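Local coordinates for protein Ara h 8 allergen isoform (Arachis hypogaea, PDB 6V8S) that probably binds small hydrophobic ligands, perhaps abscisic acid, as a plant defence protein of the Bet v 1 family, and here holds 8-anilino-1-naphthalene sulfonate, at residues P36-I41 with V56-D61; V67-D72 with Y81-S86; Q92-K97 with G123-P128. One frame throughout, in Å; residues are numbered along the deposited sequence.

Contact 1: residues P36-I41 with V56-D61; sequences PAIQSI and VTAVED. With 2AN (8-anilino-1-naphthalene sulfonate), chain Q.
A classic beta bulge interrupts this antiparallel pairing: Gln39 and Ser40 both sit opposite Thr57. Gln39 N donates to Thr57 O at 2.9 Å, and Thr57 N donates to Ser40 O, so both polar backbone groups of Thr57 are used on the two bulge residues. Beside the bulge the hydroxyls Ser40 OG and Thr57 OG1 form a short hydrogen bond of 2.6 Å. Each oxygen lies between its own backbone N and carbonyl carbon (chi1 59° in both), and this turns the two hydroxyls toward each other. Ala37 O is gripped twice. Val59 N donates to Ala37 O at 2.9 Å, and Gln39 NE2 reaches the same Ala37 O from above its carbonyl plane at 3.1 Å. The bend of the Gln39 chain at chi2 folds the amide back for this second bond; CG lies against Val59 CG2. On the other face Ile38, Ile41, Val56 and Ala58 are apolar. Ile41 and Val56 lie side by side, and Ala58 CB meets the anilino ring of the bound naphthalene sulfonate, 3.5 Å from its C14. Ile38 and Ile41 also pack on helix 27-34. Strand 53-60 continues the sheet through backbone bonds to strand 63-75, while 38-45 is an outermost strand.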
loop_
_atom_site.group_PDB
_atom_site.type_symbol
_atom_site.label_atom_id
_atom_site.label_comp_id
_atom_site.label_asym_id
_atom_site.label_seq_id
_atom_site.Cartn_x
_atom_site.Cartn_y
_atom_site.Cartn_z
ATOM N N PRO A 36 13.760 -5.338 2.599
ATOM C CA PRO A 36 14.744 -6.148 1.887
ATOM C C PRO A 36 14.241 -6.748 0.572
ATOM O O PRO A 36 14.955 -6.612 -0.386
ATOM C CB PRO A 36 15.111 -7.242 2.906
ATOM C CG PRO A 36 14.989 -6.529 4.220
ATOM C CD PRO A 36 13.747 -5.674 4.033
ATOM N N ALA A 37 13.028 -7.320 0.536
ATOM C CA ALA A 37 12.527 -8.036 -0.654
ATOM C C ALA A 37 12.269 -7.073 -1.841
ATOM O O ALA A 37 12.397 -7.525 -2.996
ATOM C CB ALA A 37 11.300 -8.854 -0.331
ATOM N N ILE A 38 11.931 -5.801 -1.603
ATOM C CA ILE A 38 11.523 -4.867 -2.689
ATOM C C ILE A 38 12.755 -4.192 -3.296
ATOM O O ILE A 38 13.483 -3.529 -2.595
ATOM C CB ILE A 38 10.471 -3.860 -2.187
ATOM C CG1 ILE A 38 9.185 -4.604 -1.812
ATOM C CG2 ILE A 38 10.243 -2.733 -3.199
ATOM C CD1 ILE A 38 8.163 -3.714 -1.157
ATOM N N GLN A 39 12.974 -4.406 -4.588
ATOM C CA GLN A 39 14.167 -3.937 -5.334
ATOM C C GLN A 39 13.905 -2.546 -5.895
ATOM O O GLN A 39 14.861 -1.746 -5.897
ATOM C CB GLN A 39 14.488 -4.894 -6.463
ATOM C CG GLN A 39 14.669 -6.334 -6.006
ATOM C CD GLN A 39 15.739 -6.474 -4.947
ATOM O OE1 GLN A 39 16.931 -6.293 -5.237
ATOM N NE2 GLN A 39 15.318 -6.795 -3.722
ATOM N N SER A 40 12.703 -2.256 -6.382
ATOM C CA SER A 40 12.402 -0.939 -7.016
ATOM C C SER A 40 10.890 -0.737 -7.185
ATOM O O SER A 40 10.121 -1.741 -7.163
ATOM C CB SER A 40 13.047 -0.838 -8.364
ATOM O OG SER A 40 12.575 -1.887 -9.212
ATOM N N ILE A 41 10.527 0.540 -7.267
ATOM C CA ILE A 41 9.175 1.057 -7.569
ATOM C C ILE A 41 9.353 2.104 -8.673
ATOM O O ILE A 41 9.888 3.130 -8.397
ATOM C CB ILE A 41 8.466 1.591 -6.317
ATOM C CG1 ILE A 41 8.483 0.550 -5.200
ATOM C CG2 ILE A 41 7.061 1.998 -6.672
ATOM C CD1 ILE A 41 7.630 0.899 -3.986
ATOM N N VAL A 56 6.180 -2.557 -9.090
ATOM C CA VAL A 56 6.891 -2.899 -7.844
ATOM C C VAL A 56 7.564 -4.254 -8.076
ATOM O O VAL A 56 6.854 -5.244 -8.232
ATOM C CB VAL A 56 5.949 -2.919 -6.648
ATOM C CG1 VAL A 56 6.708 -3.223 -5.353
ATOM C CG2 VAL A 56 5.172 -1.612 -6.518
ATOM N N THR A 57 8.913 -4.280 -8.080
ATOM C CA THR A 57 9.681 -5.511 -8.277
ATOM C C THR A 57 10.192 -6.013 -6.939
ATOM O O THR A 57 10.724 -5.195 -6.197
ATOM C CB THR A 57 10.808 -5.227 -9.264
ATOM O OG1 THR A 57 11.574 -4.197 -8.681
ATOM C CG2 THR A 57 10.177 -4.787 -10.557
ATOM N N ALA A 58 10.096 -7.308 -6.672
ATOM C CA ALA A 58 10.603 -7.903 -5.425
ATOM C C ALA A 58 11.214 -9.273 -5.692
ATOM O O ALA A 58 10.879 -9.874 -6.718
ATOM C CB ALA A 58 9.512 -8.017 -4.424
ATOM N N VAL A 59 12.024 -9.738 -4.758
ATOM C CA VAL A 59 12.736 -11.041 -4.868
ATOM C C VAL A 59 12.328 -11.905 -3.681
ATOM O O VAL A 59 12.262 -11.379 -2.564
ATOM C CB VAL A 59 14.264 -10.854 -4.892
ATOM C CG1 VAL A 59 14.962 -12.184 -4.709
ATOM C CG2 VAL A 59 14.734 -10.203 -6.179
ATOM N N GLU A 60 11.986 -13.163 -3.949
ATOM C CA GLU A 60 11.638 -14.131 -2.893
ATOM C C GLU A 60 12.111 -15.515 -3.315
ATOM O O GLU A 60 11.820 -15.917 -4.409
ATOM C CB GLU A 60 10.149 -14.145 -2.599
ATOM C CG GLU A 60 9.326 -13.486 -3.664
ATOM C CD GLU A 60 7.932 -13.161 -3.194
ATOM O OE1 GLU A 60 7.539 -13.690 -2.143
ATOM O OE2 GLU A 60 7.275 -12.382 -3.870
ATOM N N ASP A 61 12.799 -16.187 -2.415
ATOM C CA ASP A 61 13.359 -17.546 -2.674
ATOM C C ASP A 61 14.242 -17.529 -3.931
ATOM O O ASP A 61 14.146 -18.469 -4.703
ATOM C CB ASP A 61 12.234 -18.581 -2.683
ATOM C CG ASP A 61 11.204 -18.310 -1.608
ATOM O OD1 ASP A 61 11.615 -18.249 -0.467
ATOM O OD2 ASP A 61 10.014 -18.095 -1.935
HETATM C C1 2AN Q . 3.451 -6.625 -2.870
HETATM C C2 2AN Q . 4.460 -5.721 -2.866
HETATM C C3 2AN Q . 4.352 -4.487 -2.213
HETATM C C4 2AN Q . 3.258 -4.211 -1.471
HETATM C C5 2AN Q . 2.167 -5.115 -1.433
HETATM C C6 2AN Q . 1.018 -4.768 -0.690
HETATM C C7 2AN Q . -0.043 -5.581 -0.642
HETATM C C8 2AN Q . -0.037 -6.788 -1.354
HETATM N N 2AN Q . 3.631 -7.850 -3.536
HETATM S S 2AN Q . 0.876 -8.731 -2.908
HETATM C C9 2AN Q . 1.073 -7.208 -2.040
HETATM C C10 2AN Q . 2.228 -6.354 -2.147
HETATM C C11 2AN Q . 4.669 -8.234 -4.416
HETATM C C12 2AN Q . 4.974 -9.589 -4.516
HETATM C C13 2AN Q . 5.961 -10.024 -5.388
HETATM C C14 2AN Q . 6.642 -9.129 -6.174
HETATM C C15 2AN Q . 6.345 -7.788 -6.090
HETATM C C16 2AN Q . 5.359 -7.335 -5.225
HETATM O O1 2AN Q . 2.031 -9.698 -2.446
HETATM O O2 2AN Q . -0.351 -9.338 -2.481
HETATM O O3 2AN Q . 0.992 -8.422 -4.300
#

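Contact 2: residues V67-D72 with Y81-S86. With 2AN (8-anilino-1-naphthalene sulfonate), chain Q.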
loop_
_atom_site.group_PDB
_atom_site.type_symbol
_atom_site.label_atom_id
_atom_site.label_comp_id
_atom_site.label_asym_id
_atom_site.label_seq_id
_atom_site.Cartn_x
_atom_site.Cartn_y
_atom_site.Cartn_z
ATOM N N VAL A 67 4.433 -6.629 -9.294
ATOM C CA VAL A 67 2.977 -6.318 -9.325
ATOM C C VAL A 67 2.823 -4.869 -9.780
ATOM O O VAL A 67 3.869 -4.138 -9.798
ATOM C CB VAL A 67 2.275 -6.569 -7.981
ATOM C CG1 VAL A 67 2.547 -7.970 -7.488
ATOM C CG2 VAL A 67 2.686 -5.598 -6.921
ATOM N N LEU A 68 1.605 -4.475 -10.138
ATOM C CA LEU A 68 1.308 -3.091 -10.569
ATOM C C LEU A 68 0.530 -2.390 -9.457
ATOM O O LEU A 68 -0.388 -3.000 -8.890
ATOM C CB LEU A 68 0.502 -3.111 -11.870
ATOM C CG LEU A 68 1.259 -3.539 -13.126
ATOM C CD1 LEU A 68 2.631 -2.883 -13.186
ATOM C CD2 LEU A 68 1.390 -5.047 -13.185
ATOM N N HIS A 69 0.898 -1.144 -9.181
ATOM C CA HIS A 69 0.183 -0.288 -8.201
ATOM C C HIS A 69 -0.390 0.913 -8.960
ATOM O O HIS A 69 0.395 1.634 -9.589
ATOM C CB HIS A 69 1.164 0.017 -7.058
ATOM C CG HIS A 69 0.840 1.157 -6.157
ATOM N ND1 HIS A 69 1.033 1.082 -4.800
ATOM C CD2 HIS A 69 0.410 2.411 -6.402
ATOM C CE1 HIS A 69 0.717 2.232 -4.243
ATOM N NE2 HIS A 69 0.323 3.060 -5.202
ATOM N N LYS A 70 -1.711 1.094 -8.913
ATOM C CA LYS A 70 -2.382 2.168 -9.689
ATOM C C LYS A 70 -3.038 3.157 -8.724
ATOM O O LYS A 70 -3.818 2.706 -7.881
ATOM C CB LYS A 70 -3.407 1.593 -10.670
ATOM C CG LYS A 70 -4.112 2.640 -11.526
ATOM C CD LYS A 70 -4.645 2.121 -12.843
ATOM C CE LYS A 70 -4.663 3.178 -13.925
ATOM N NZ LYS A 70 -5.772 2.972 -14.885
ATOM N N ILE A 71 -2.730 4.447 -8.873
ATOM C CA ILE A 71 -3.307 5.508 -8.004
ATOM C C ILE A 71 -4.727 5.758 -8.475
ATOM O O ILE A 71 -4.904 6.181 -9.617
ATOM C CB ILE A 71 -2.459 6.788 -8.021
ATOM C CG1 ILE A 71 -0.993 6.489 -7.681
ATOM C CG2 ILE A 71 -3.070 7.837 -7.118
ATOM C CD1 ILE A 71 -0.086 7.720 -7.634
ATOM N N ASP A 72 -5.709 5.492 -7.611
ATOM C CA ASP A 72 -7.140 5.810 -7.870
ATOM C C ASP A 72 -7.418 7.251 -7.420
ATOM O O ASP A 72 -8.172 7.929 -8.088
ATOM C CB ASP A 72 -8.039 4.771 -7.191
ATOM C CG ASP A 72 -7.685 3.330 -7.589
ATOM O OD1 ASP A 72 -7.499 3.088 -8.800
ATOM O OD2 ASP A 72 -7.573 2.450 -6.691
ATOM N N TYR A 81 -5.113 8.789 0.140
ATOM C CA TYR A 81 -4.366 7.999 -0.856
ATOM C C TYR A 81 -5.107 6.699 -1.111
ATOM O O TYR A 81 -5.172 5.851 -0.197
ATOM C CB TYR A 81 -2.920 7.774 -0.402
ATOM C CG TYR A 81 -2.068 7.115 -1.447
ATOM C CD1 TYR A 81 -1.963 7.663 -2.712
ATOM C CD2 TYR A 81 -1.354 5.950 -1.176
ATOM C CE1 TYR A 81 -1.171 7.091 -3.692
ATOM C CE2 TYR A 81 -0.588 5.341 -2.136
ATOM C CZ TYR A 81 -0.491 5.925 -3.389
ATOM O OH TYR A 81 0.292 5.400 -4.373
ATOM N N ASP A 82 -5.676 6.575 -2.312
ATOM C CA ASP A 82 -6.450 5.388 -2.747
ATOM C C ASP A 82 -5.684 4.771 -3.916
ATOM O O ASP A 82 -5.301 5.510 -4.825
ATOM C CB ASP A 82 -7.878 5.724 -3.147
ATOM C CG ASP A 82 -8.702 6.462 -2.096
ATOM O OD1 ASP A 82 -8.285 6.540 -0.935
ATOM O OD2 ASP A 82 -9.760 6.988 -2.455
ATOM N N TYR A 83 -5.480 3.466 -3.893
ATOM C CA TYR A 83 -4.635 2.768 -4.874
ATOM C C TYR A 83 -5.061 1.310 -4.967
ATOM O O TYR A 83 -5.637 0.774 -4.013
ATOM C CB TYR A 83 -3.149 2.909 -4.506
ATOM C CG TYR A 83 -2.778 2.287 -3.189
ATOM C CD1 TYR A 83 -2.931 2.969 -2.012
ATOM C CD2 TYR A 83 -2.292 0.985 -3.127
ATOM C CE1 TYR A 83 -2.634 2.389 -0.785
ATOM C CE2 TYR A 83 -1.999 0.380 -1.917
ATOM C CZ TYR A 83 -2.173 1.086 -0.748
ATOM O OH TYR A 83 -1.836 0.491 0.435
ATOM N N THR A 84 -4.762 0.682 -6.098
ATOM C CA THR A 84 -5.161 -0.688 -6.434
ATOM C C THR A 84 -3.890 -1.483 -6.737
ATOM O O THR A 84 -3.054 -0.967 -7.512
ATOM C CB THR A 84 -6.186 -0.656 -7.583
ATOM O OG1 THR A 84 -7.382 -0.044 -7.083
ATOM C CG2 THR A 84 -6.525 -2.026 -8.107
ATOM N N ILE A 85 -3.739 -2.659 -6.135
ATOM C CA ILE A 85 -2.661 -3.611 -6.512
ATOM C C ILE A 85 -3.265 -4.695 -7.405
ATOM O O ILE A 85 -4.322 -5.318 -7.013
ATOM C CB ILE A 85 -1.956 -4.192 -5.278
ATOM C CG1 ILE A 85 -1.406 -3.090 -4.377
ATOM C CG2 ILE A 85 -0.807 -5.112 -5.712
ATOM C CD1 ILE A 85 -0.868 -3.600 -3.035
ATOM N N SER A 86 -2.655 -4.908 -8.568
ATOM C CA SER A 86 -3.094 -5.975 -9.507
ATOM C C SER A 86 -1.943 -6.521 -10.326
ATOM O O SER A 86 -0.808 -6.024 -10.168
ATOM C CB SER A 86 -4.162 -5.461 -10.476
ATOM O OG SER A 86 -3.613 -4.418 -11.295
HETATM C C1 2AN Q . 3.451 -6.625 -2.870
HETATM C C2 2AN Q . 4.460 -5.721 -2.866
HETATM C C3 2AN Q . 4.352 -4.487 -2.213
HETATM C C4 2AN Q . 3.258 -4.211 -1.471
HETATM C C5 2AN Q . 2.167 -5.115 -1.433
HETATM C C6 2AN Q . 1.018 -4.768 -0.690
HETATM C C7 2AN Q . -0.043 -5.581 -0.642
HETATM C C8 2AN Q . -0.037 -6.788 -1.354
HETATM N N 2AN Q . 3.631 -7.850 -3.536
HETATM S S 2AN Q . 0.876 -8.731 -2.908
HETATM C C9 2AN Q . 1.073 -7.208 -2.040
HETATM C C10 2AN Q . 2.228 -6.354 -2.147
HETATM C C11 2AN Q . 4.669 -8.234 -4.416
HETATM C C12 2AN Q . 4.974 -9.589 -4.516
HETATM C C13 2AN Q . 5.961 -10.024 -5.388
HETATM C C14 2AN Q . 6.642 -9.129 -6.174
HETATM C C15 2AN Q . 6.345 -7.788 -6.090
HETATM C C16 2AN Q . 5.359 -7.335 -5.225
HETATM O O1 2AN Q . 2.031 -9.698 -2.446
HETATM O O2 2AN Q . -0.351 -9.338 -2.481
HETATM O O3 2AN Q . 0.992 -8.422 -4.300
#
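His69 and Tyr81 both carry CG anti to the backbone N (chi1 163° and -173°), and these torsions bring the imidazole and the phenol together from opposite directions. They belong to the antiparallel hairpin of strands 63-75 and 80-86 in the Bet v 1 sheet. Tyr81 OH lies at the edge of the His69 ring, and the hydrogen bond to His69 NE2 is very short, 2.5 Å. Lys54 NZ also bonds to this hydroxyl, so the phenol has a second polar partner. Tyr83 CD2 lies over one face of the imidazole, 3.4 Å from His69 CE1. The two planes are almost parallel, 3° apart, but are slid so far that the rings barely overlap. Phe100 meets Tyr83 and extends the aromatic cluster. Ile71 crosses Tyr81 at about a right angle and packs its CG2 on CE1.

Backbone bonds in both directions join Leu68 with Ser86 and Lys70 with Thr84. Near the ligand, Val67 CG2 packs on Ile85 CG2 at 3.7 Å. Ile85 CD1 also lies against the naphthalene of the ligand. The opposite face is more polar. There, where the first strand turns a corner, Thr84 OG1 donates to the syn lone pair of Asp72 OD2 at 2.5 Å.

Contact 3: residues Q92-K97 with G123-P128. With 2AN (8-anilino-1-naphthalene sulfonate), chain S; 2AN (8-anilino-1-naphthalene sulfonate), chain Q.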
loop_
_atom_site.group_PDB
_atom_site.type_symbol
_atom_site.label_atom_id
_atom_site.label_comp_id
_atom_site.label_asym_id
_atom_site.label_seq_id
_atom_site.Cartn_x
_atom_site.Cartn_y
_atom_site.Cartn_z
ATOM N N GLN A 92 -1.053 -12.431 -5.907
ATOM C CA GLN A 92 -1.820 -13.574 -5.357
ATOM C C GLN A 92 -2.646 -14.223 -6.484
ATOM O O GLN A 92 -3.388 -13.494 -7.191
ATOM C CB GLN A 92 -2.742 -13.113 -4.213
ATOM C CG GLN A 92 -2.094 -12.144 -3.208
ATOM C CD GLN A 92 -1.342 -12.844 -2.094
ATOM O OE1 GLN A 92 -1.485 -14.064 -1.912
ATOM N NE2 GLN A 92 -0.487 -12.083 -1.427
ATOM N N GLU A 93 -2.594 -15.564 -6.590
ATOM C CA GLU A 93 -3.210 -16.277 -7.742
ATOM C C GLU A 93 -4.743 -16.139 -7.704
ATOM O O GLU A 93 -5.362 -15.990 -8.750
ATOM C CB GLU A 93 -2.735 -17.716 -7.793
ATOM C CG GLU A 93 -1.229 -17.827 -8.048
ATOM C CD GLU A 93 -0.705 -17.338 -9.399
ATOM O OE1 GLU A 93 -1.464 -17.377 -10.415
ATOM O OE2 GLU A 93 0.443 -16.855 -9.399
ATOM N N ILE A 94 -5.349 -16.146 -6.522
ATOM C CA ILE A 94 -6.843 -16.189 -6.364
ATOM C C ILE A 94 -7.418 -14.786 -6.538
ATOM O O ILE A 94 -8.654 -14.650 -6.587
ATOM C CB ILE A 94 -7.219 -16.825 -5.013
ATOM C CG1 ILE A 94 -8.683 -17.305 -5.004
ATOM C CG2 ILE A 94 -6.948 -15.883 -3.862
ATOM C CD1 ILE A 94 -9.043 -18.226 -3.903
ATOM N N LEU A 95 -6.586 -13.732 -6.642
ATOM C CA LEU A 95 -7.051 -12.326 -6.661
ATOM C C LEU A 95 -7.015 -11.783 -8.094
ATOM O O LEU A 95 -5.977 -11.930 -8.768
ATOM C CB LEU A 95 -6.177 -11.471 -5.748
ATOM C CG LEU A 95 -6.357 -11.689 -4.245
ATOM C CD1 LEU A 95 -5.557 -10.727 -3.434
ATOM C CD2 LEU A 95 -7.831 -11.625 -3.810
ATOM N N GLU A 96 -8.068 -11.061 -8.458
ATOM C CA GLU A 96 -8.073 -10.165 -9.638
ATOM C C GLU A 96 -7.364 -8.871 -9.247
ATOM O O GLU A 96 -6.551 -8.415 -10.057
ATOM C CB GLU A 96 -9.493 -9.835 -10.112
ATOM C CG GLU A 96 -10.261 -10.996 -10.644
ATOM C CD GLU A 96 -11.754 -10.739 -10.809
ATOM O OE1 GLU A 96 -12.386 -11.514 -11.597
ATOM O OE2 GLU A 96 -12.304 -9.769 -10.199
ATOM N N LYS A 97 -7.659 -8.320 -8.066
ATOM C CA LYS A 97 -7.057 -7.047 -7.597
ATOM C C LYS A 97 -7.420 -6.840 -6.110
ATOM O O LYS A 97 -8.383 -7.479 -5.587
ATOM C CB LYS A 97 -7.537 -5.865 -8.449
ATOM C CG LYS A 97 -9.060 -5.603 -8.394
ATOM C CD LYS A 97 -9.476 -4.355 -9.102
ATOM C CE LYS A 97 -10.970 -4.162 -9.051
ATOM N NZ LYS A 97 -11.416 -2.985 -9.813
ATOM N N GLY A 123 -13.707 -15.349 -10.077
ATOM C CA GLY A 123 -15.046 -15.968 -10.061
ATOM C C GLY A 123 -15.781 -15.590 -8.794
ATOM O O GLY A 123 -15.868 -14.409 -8.472
ATOM N N ASP A 124 -16.267 -16.596 -8.076
ATOM C CA ASP A 124 -17.086 -16.440 -6.832
ATOM C C ASP A 124 -16.270 -16.959 -5.648
ATOM O O ASP A 124 -16.884 -17.304 -4.638
ATOM C CB ASP A 124 -18.430 -17.156 -7.000
ATOM C CG ASP A 124 -19.284 -16.565 -8.102
ATOM O OD1 ASP A 124 -19.027 -15.396 -8.543
ATOM O OD2 ASP A 124 -20.204 -17.293 -8.519
ATOM N N ALA A 125 -14.933 -16.970 -5.749
ATOM C CA ALA A 125 -14.080 -17.563 -4.711
ATOM C C ALA A 125 -14.239 -16.774 -3.407
ATOM O O ALA A 125 -14.301 -15.545 -3.392
ATOM C CB ALA A 125 -12.645 -17.588 -5.180
ATOM N N PRO A 126 -14.344 -17.466 -2.246
ATOM C CA PRO A 126 -14.172 -16.815 -0.951
ATOM C C PRO A 126 -12.703 -16.384 -0.828
ATOM O O PRO A 126 -11.821 -16.856 -1.585
ATOM C CB PRO A 126 -14.508 -17.855 0.128
ATOM C CG PRO A 126 -15.120 -19.000 -0.662
ATOM C CD PRO A 126 -14.577 -18.912 -2.105
ATOM N N LEU A 127 -12.440 -15.423 0.058
ATOM C CA LEU A 127 -11.098 -14.931 0.361
ATOM C C LEU A 127 -10.476 -15.880 1.378
ATOM O O LEU A 127 -10.926 -15.957 2.501
ATOM C CB LEU A 127 -11.212 -13.531 0.939
ATOM C CG LEU A 127 -9.865 -12.851 1.178
ATOM C CD1 LEU A 127 -9.082 -12.734 -0.136
ATOM C CD2 LEU A 127 -10.051 -11.474 1.811
ATOM N N PRO A 128 -9.432 -16.663 1.020
ATOM C CA PRO A 128 -8.776 -17.525 1.997
ATOM C C PRO A 128 -8.143 -16.652 3.089
ATOM O O PRO A 128 -7.592 -15.554 2.744
ATOM C CB PRO A 128 -7.673 -18.253 1.199
ATOM C CG PRO A 128 -8.098 -18.128 -0.224
ATOM C CD PRO A 128 -8.833 -16.790 -0.311
HETATM C C1 2AN S . -12.310 -21.955 -3.830
HETATM C C2 2AN S . -11.576 -21.614 -4.916
HETATM C C3 2AN S . -12.177 -21.107 -6.076
HETATM C C4 2AN S . -13.523 -20.995 -6.147
HETATM C C5 2AN S . -14.340 -21.351 -5.047
HETATM C C6 2AN S . -15.747 -21.221 -5.150
HETATM C C7 2AN S . -16.553 -21.560 -4.137
HETATM C C8 2AN S . -16.007 -22.054 -2.946
HETATM N N 2AN S . -11.678 -22.476 -2.686
HETATM S S 2AN S . -14.153 -22.756 -1.159
HETATM C C9 2AN S . -14.658 -22.196 -2.776
HETATM C C10 2AN S . -13.751 -21.845 -3.850
HETATM C C11 2AN S . -10.343 -22.423 -2.237
HETATM C C12 2AN S . -9.829 -23.512 -1.545
HETATM C C13 2AN S . -8.521 -23.493 -1.081
HETATM C C14 2AN S . -7.726 -22.381 -1.289
HETATM C C15 2AN S . -8.240 -21.287 -1.949
HETATM C C16 2AN S . -9.547 -21.298 -2.413
HETATM O O1 2AN S . -13.218 -21.827 -0.595
HETATM O O2 2AN S . -15.329 -23.040 -0.387
HETATM O O3 2AN S . -13.397 -24.114 -1.374
HETATM C C1 2AN Q . 3.451 -6.625 -2.870
HETATM C C2 2AN Q . 4.460 -5.721 -2.866
HETATM C C3 2AN Q . 4.352 -4.487 -2.213
HETATM C C4 2AN Q . 3.258 -4.211 -1.471
HETATM C C5 2AN Q . 2.167 -5.115 -1.433
HETATM C C6 2AN Q . 1.018 -4.768 -0.690
HETATM C C7 2AN Q . -0.043 -5.581 -0.642
HETATM C C8 2AN Q . -0.037 -6.788 -1.354
HETATM N N 2AN Q . 3.631 -7.850 -3.536
HETATM S S 2AN Q . 0.876 -8.731 -2.908
HETATM C C9 2AN Q . 1.073 -7.208 -2.040
HETATM C C10 2AN Q . 2.228 -6.354 -2.147
HETATM C C11 2AN Q . 4.669 -8.234 -4.416
HETATM C C12 2AN Q . 4.974 -9.589 -4.516
HETATM C C13 2AN Q . 5.961 -10.024 -5.388
HETATM C C14 2AN Q . 6.642 -9.129 -6.174
HETATM C C15 2AN Q . 6.345 -7.788 -6.090
HETATM C C16 2AN Q . 5.359 -7.335 -5.225
HETATM O O1 2AN Q . 2.031 -9.698 -2.446
HETATM O O2 2AN Q . -0.351 -9.338 -2.481
HETATM O O3 2AN Q . 0.992 -8.422 -4.300
HETATM O O HOH W 1 -13.072 -13.880 -12.447
#
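Ile94 lies in a type I beta turn, Gln92 to Leu95, that leads into strand 95-107 of the Bet v 1 fold. Across from it runs the loop 123-128, which joins strand 110-121 to the long helix 129-152. Pro128 is the N-cap residue of that helix. The contact is mainly apolar. Ile94 has CG1 anti to the backbone N (chi1 -161°) and an extended chain, which carries CD1 into the loop. There Ile94 CD1 meets Pro128 CG at 3.8 Å, the two side chains reaching tip to tip, and touches Ala125 CB at 3.9 Å. Further in, Leu95 CD2 packs on Leu127 CD1 at 4.0 Å. Both Ile94 and Leu95 also touch Val131 of helix 129-152, so the turn rests on the loop and on the start of the helix together.

Two ligand molecules border the contact. One lies on the loop side, against Ala125, Pro126, Pro128 and Ile94. Pro126 CD approaches its naphthalene to 3.4 Å from C9, and Ile94 CD1 touches its anilino ring. The other is held by Gln92, whose NE2 donates to the sulfonate O2 at 2.9 Å in a fairly straight bond of 166°. The same nitrogen bonds to Asp134, and Lys138 is a further partner of this ligand.

At the solvent-exposed end a water joins the two segments. It donates to Glu96 OE1 at 2.6 Å and accepts from Gly123 N at 2.9 Å.

In the fold
Contacts 1 and 2 are neighbouring hairpins of one antiparallel sheet, joined where strands 53-60 and 63-75 pair through Val56 and Val67. The centre of contact 2 is about 8 Å from the centre of the chain. Its backbone pairing is regular, and one face carries an aromatic cluster beside isoleucines. Contact 1, towards the sheet edge, has a bulge and a hydroxyl pair instead. Contact 3 is the most peripheral; its centre is about 18 Å from that of the chain. It ties a turn to a loop by apolar packing and a bridging water, without strand pairing, yet packs on contact 2 through Lys97 and Glu96. All touch one ligand: contact 2 with apolar side chains, contact 1 with apolar groups and oxygens, contact 3 by a sulfonate hydrogen bond.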